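Local coordinates for protein aminotransferase (Streptomyces pactum, PDB 4ZM4) that is an aminotransferase of class III, a family of pyridoxal-5'-phosphate-dependent fold, present as an assembly of two chains, at residues I227-G232 with E266-E271; L52-V55 with E59-D62. The protein carries 1 engineered substitution. One frame throughout, in Å; residues are numbered along the deposited sequence.

Contact 1. Residues I227-G232 with E266-E271; sequences IPPAPG and ERYGVE
Pro229 turns the CG-CD edge of its ring onto one face of the Tyr268 ring, and this CH-pi contact is the heart of the meeting. Its CG sits 4.3 Å from the centroid of the Tyr268 ring and only 10° off the ring normal, almost directly above the centre. On the opposite face the aliphatic CG of Arg267, the preceding residue, also lies over the centre, so the phenol is sandwiched between a proline ring and the start of an arginine chain.

Van der Waals contacts follow the ring toward its hydroxyl end. Pro229 CD is 3.9 Å from Tyr268 CZ, while Pro228 CB touches the hydroxyl oxygen, Tyr268 OH, at 3.9 Å. Tyr268 keeps CG anti to its own carbonyl carbon (chi1 -60°), which carries the ring from the end of helix 263-267 out to the two prolines. Right behind it Gly269, with positive phi, ends the helix in a Schellman motif.

Polar links run to other parts of the chain: Asn196 holds Pro228 O and Ala230 N, and Trp195 NE1 reaches Ile227 O. Leu234 of helix 233-244 touches both Pro229 and Tyr268.

The contact is small, 101 Å², and apolar. Proline C-H groups, slightly positive, meet the electron-rich ring face, so shape and dispersion, with a weak electrostatic share, carry it.

Contact 2. Residues L52-V55 with E59-D62; sequences LRDV and EIID
Leu52 and Ile60 face each other as the antiparallel hydrogen-bonded pair of a beta hairpin, strand 59-62 running back along strand 51-54 within a small mixed sheet. Both backbone polar groups of each residue are used in this pair. Leu52 N donates to Ile60 O at 2.8 Å, nearly straight at 172° and in the carbonyl plane; in the return bond, Ile60 N to Leu52 O at 3.0 Å, the donor is tilted 20° from the carbonyl plane of Leu52. Leu52 O also receives a CA-H...O contact from Glu59 CA at 3.4 Å. Next along, Arg53 and Glu59 form the non-hydrogen-bonded pair.

The side chains of Leu52 and Ile60 share one face of the sheet, their CB atoms 4.3 Å apart.

Arg53 and Asp62 find their polar partners outside the two strands. Arg53 bonds through its backbone to Arg45 and Ser46 on strand 44-48, while its side chain leads away from the hairpin partner, NH1 in a salt bridge with Asp57 and NE hydrogen-bonded to Ser46 OG. Asp62 has CG anti to the backbone N (chi1 -160°), which swings the carboxylate beside Leu52; OD2 is hydrogen-bonded to Tyr74 OH and OD1 accepts from the backbone N of Asn64 and of Met65, while the backbone O has its own hydrogen bond with His427 NE2. The three bonds to OD1 and OD2 hold this buried carboxylate while both leucine methyls press on it, Leu52 CD2 reaching Asp62 OD2 at 3.6 Å.

At the other end Asp54 meets Ile60 at about a right angle. Its OD2 has a weak hydrogen bond to Asn14 ND2, and the Ile60 CD1 methyl rests 3.5 Å from Asp54 OD1.

In the fold
From the N terminus, the chain first passes helix 14-22 and strand 44-48, then closes contact 2 with three residues between its segments, a local hairpin in the mixed sheet of four strands. Much later, after strand 212-217 of the seven-stranded sheet, it enters contact 1, whose loop of 33 residues takes in helix 233-244 and strand 247-251 before returning by helix 263-267. The two neither nest nor cross; they follow in series. The centres of contact 1 and contact 2 are about 36 Å apart, on opposite sides of the chain's centre. Contact 2 belongs to the small sheet, where the second subunit touches; contact 1 ties connections flanking the large sheet.

Contact 1. Residues I227-G232 with E266-E271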
# COMPACT_ATOMS: atom_id res chain seq x y z
N ILE B 227 5.00 -20.07 15.94
CA ILE B 227 4.18 -20.92 16.79
C ILE B 227 2.96 -21.42 16.02
O ILE B 227 2.00 -20.67 15.80
CB ILE B 227 3.76 -20.19 18.10
CG1 ILE B 227 5.01 -19.66 18.81
CG2 ILE B 227 3.00 -21.15 19.01
CD1 ILE B 227 4.72 -18.78 20.01
N PRO B 228 2.98 -22.70 15.64
CA PRO B 228 1.81 -23.24 15.01
C PRO B 228 0.61 -23.34 15.96
O PRO B 228 0.76 -23.21 17.18
CB PRO B 228 2.26 -24.64 14.57
CG PRO B 228 3.31 -25.02 15.56
CD PRO B 228 3.94 -23.74 16.04
N PRO B 229 -0.58 -23.53 15.40
CA PRO B 229 -1.73 -23.62 16.29
C PRO B 229 -1.69 -24.98 17.00
O PRO B 229 -1.31 -25.98 16.40
CB PRO B 229 -2.91 -23.53 15.33
CG PRO B 229 -2.39 -24.11 14.05
CD PRO B 229 -0.91 -23.84 14.01
N ALA B 230 -2.09 -25.00 18.27
CA ALA B 230 -2.21 -26.24 19.02
C ALA B 230 -3.25 -27.14 18.35
O ALA B 230 -4.19 -26.65 17.73
CB ALA B 230 -2.63 -25.95 20.45
N PRO B 231 -3.09 -28.46 18.49
CA PRO B 231 -4.10 -29.41 17.98
C PRO B 231 -5.52 -28.99 18.35
O PRO B 231 -5.80 -28.76 19.53
CB PRO B 231 -3.73 -30.73 18.68
CG PRO B 231 -2.26 -30.61 18.98
CD PRO B 231 -2.01 -29.13 19.24
N GLY B 232 -6.37 -28.86 17.34
CA GLY B 232 -7.78 -28.50 17.53
C GLY B 232 -8.13 -27.01 17.68
O GLY B 232 -9.33 -26.67 17.77
N GLU B 266 -5.35 -25.04 3.80
CA GLU B 266 -5.24 -26.35 3.21
C GLU B 266 -4.48 -27.24 4.14
O GLU B 266 -4.89 -28.37 4.40
CB GLU B 266 -4.48 -26.24 1.87
CG GLU B 266 -4.35 -27.51 1.05
CD GLU B 266 -3.70 -27.24 -0.30
OE1 GLU B 266 -4.43 -26.98 -1.30
OE2 GLU B 266 -2.46 -27.27 -0.38
N ARG B 267 -3.35 -26.75 4.63
CA ARG B 267 -2.48 -27.58 5.45
C ARG B 267 -3.22 -28.10 6.67
O ARG B 267 -3.03 -29.26 7.02
CB ARG B 267 -1.26 -26.78 5.88
CG ARG B 267 -0.26 -27.57 6.69
CD ARG B 267 1.00 -26.76 6.89
NE ARG B 267 2.03 -27.54 7.57
CZ ARG B 267 3.25 -27.81 7.08
NH1 ARG B 267 3.66 -27.35 5.91
NH2 ARG B 267 4.08 -28.54 7.80
N TYR B 268 -4.07 -27.28 7.29
CA TYR B 268 -4.73 -27.68 8.52
C TYR B 268 -6.20 -28.04 8.32
O TYR B 268 -6.89 -28.37 9.29
CB TYR B 268 -4.56 -26.60 9.59
CG TYR B 268 -3.11 -26.32 9.97
CD1 TYR B 268 -2.40 -27.20 10.77
CD2 TYR B 268 -2.46 -25.16 9.52
CE1 TYR B 268 -1.08 -26.96 11.12
CE2 TYR B 268 -1.13 -24.90 9.87
CZ TYR B 268 -0.44 -25.82 10.65
OH TYR B 268 0.88 -25.60 11.01
N GLY B 269 -6.68 -27.98 7.09
CA GLY B 269 -8.05 -28.38 6.76
C GLY B 269 -9.15 -27.58 7.45
O GLY B 269 -10.16 -28.13 7.87
N VAL B 270 -8.95 -26.27 7.60
CA VAL B 270 -9.98 -25.39 8.21
C VAL B 270 -10.16 -24.19 7.29
O VAL B 270 -9.19 -23.53 6.96
CB VAL B 270 -9.56 -24.90 9.60
CG1 VAL B 270 -10.58 -23.93 10.18
CG2 VAL B 270 -9.37 -26.08 10.52
N GLU B 271 -11.40 -23.91 6.92
CA GLU B 271 -11.69 -22.88 5.96
C GLU B 271 -12.30 -21.67 6.66
O GLU B 271 -13.33 -21.80 7.34
CB GLU B 271 -12.64 -23.40 4.90
CG GLU B 271 -12.78 -22.48 3.70
CD GLU B 271 -13.66 -23.08 2.62
OE1 GLU B 271 -13.27 -24.14 2.04
OE2 GLU B 271 -14.74 -22.52 2.36

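Contact 2. Residues L52-V55 with E59-D62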
# COMPACT_ATOMS: atom_id res chain seq x y z
N LEU B 52 23.03 -11.44 -0.98
CA LEU B 52 23.08 -9.99 -1.05
C LEU B 52 24.49 -9.57 -1.43
O LEU B 52 25.46 -10.23 -1.04
CB LEU B 52 22.78 -9.36 0.31
CG LEU B 52 21.45 -9.70 0.96
CD1 LEU B 52 21.45 -9.18 2.39
CD2 LEU B 52 20.30 -9.11 0.17
N ARG B 53 24.61 -8.46 -2.16
CA ARG B 53 25.89 -7.79 -2.18
C ARG B 53 25.80 -6.40 -1.59
O ARG B 53 24.99 -5.59 -1.99
CB ARG B 53 26.77 -7.89 -3.42
CG ARG B 53 26.29 -7.35 -4.72
CD ARG B 53 27.46 -6.56 -5.41
NE ARG B 53 27.07 -6.02 -6.70
CZ ARG B 53 27.91 -5.45 -7.56
NH1 ARG B 53 29.22 -5.40 -7.31
NH2 ARG B 53 27.43 -4.96 -8.68
N ASP B 54 26.66 -6.22 -0.60
CA ASP B 54 27.07 -4.93 0.00
C ASP B 54 27.51 -3.81 -0.93
O ASP B 54 27.93 -4.04 -2.06
CB ASP B 54 28.34 -5.20 0.86
CG ASP B 54 28.02 -5.47 2.25
OD1 ASP B 54 26.82 -5.39 2.58
OD2 ASP B 54 28.94 -5.79 3.01
N VAL B 55 27.53 -2.60 -0.38
CA VAL B 55 28.24 -1.49 -1.00
C VAL B 55 29.77 -1.62 -0.87
O VAL B 55 30.49 -0.88 -1.53
CB VAL B 55 27.80 -0.12 -0.42
CG1 VAL B 55 26.35 0.14 -0.73
CG2 VAL B 55 28.04 -0.04 1.09
N GLU B 59 29.72 -10.44 0.09
CA GLU B 59 28.60 -11.35 -0.20
C GLU B 59 28.01 -11.89 1.10
O GLU B 59 28.74 -12.38 1.95
CB GLU B 59 29.03 -12.56 -1.03
CG GLU B 59 29.26 -12.27 -2.51
CD GLU B 59 29.46 -13.54 -3.34
OE1 GLU B 59 29.28 -14.67 -2.81
OE2 GLU B 59 29.79 -13.40 -4.54
N ILE B 60 26.68 -11.81 1.22
CA ILE B 60 25.97 -12.28 2.40
C ILE B 60 24.86 -13.22 2.02
O ILE B 60 24.01 -12.87 1.22
CB ILE B 60 25.36 -11.13 3.21
CG1 ILE B 60 26.45 -10.14 3.62
CG2 ILE B 60 24.75 -11.67 4.50
CD1 ILE B 60 26.61 -8.89 2.76
N ILE B 61 24.85 -14.40 2.63
CA ILE B 61 23.74 -15.31 2.53
C ILE B 61 22.61 -14.80 3.39
O ILE B 61 22.78 -14.60 4.59
CB ILE B 61 24.14 -16.73 2.98
CG1 ILE B 61 25.17 -17.32 2.01
CG2 ILE B 61 22.92 -17.64 3.00
CD1 ILE B 61 25.92 -18.51 2.59
N ASP B 62 21.46 -14.56 2.77
CA ASP B 62 20.30 -13.98 3.43
C ASP B 62 19.34 -15.05 3.89
O ASP B 62 18.84 -15.83 3.07
CB ASP B 62 19.61 -13.04 2.46
CG ASP B 62 18.68 -12.01 3.15
OD1 ASP B 62 18.34 -12.21 4.32
OD2 ASP B 62 18.32 -11.02 2.52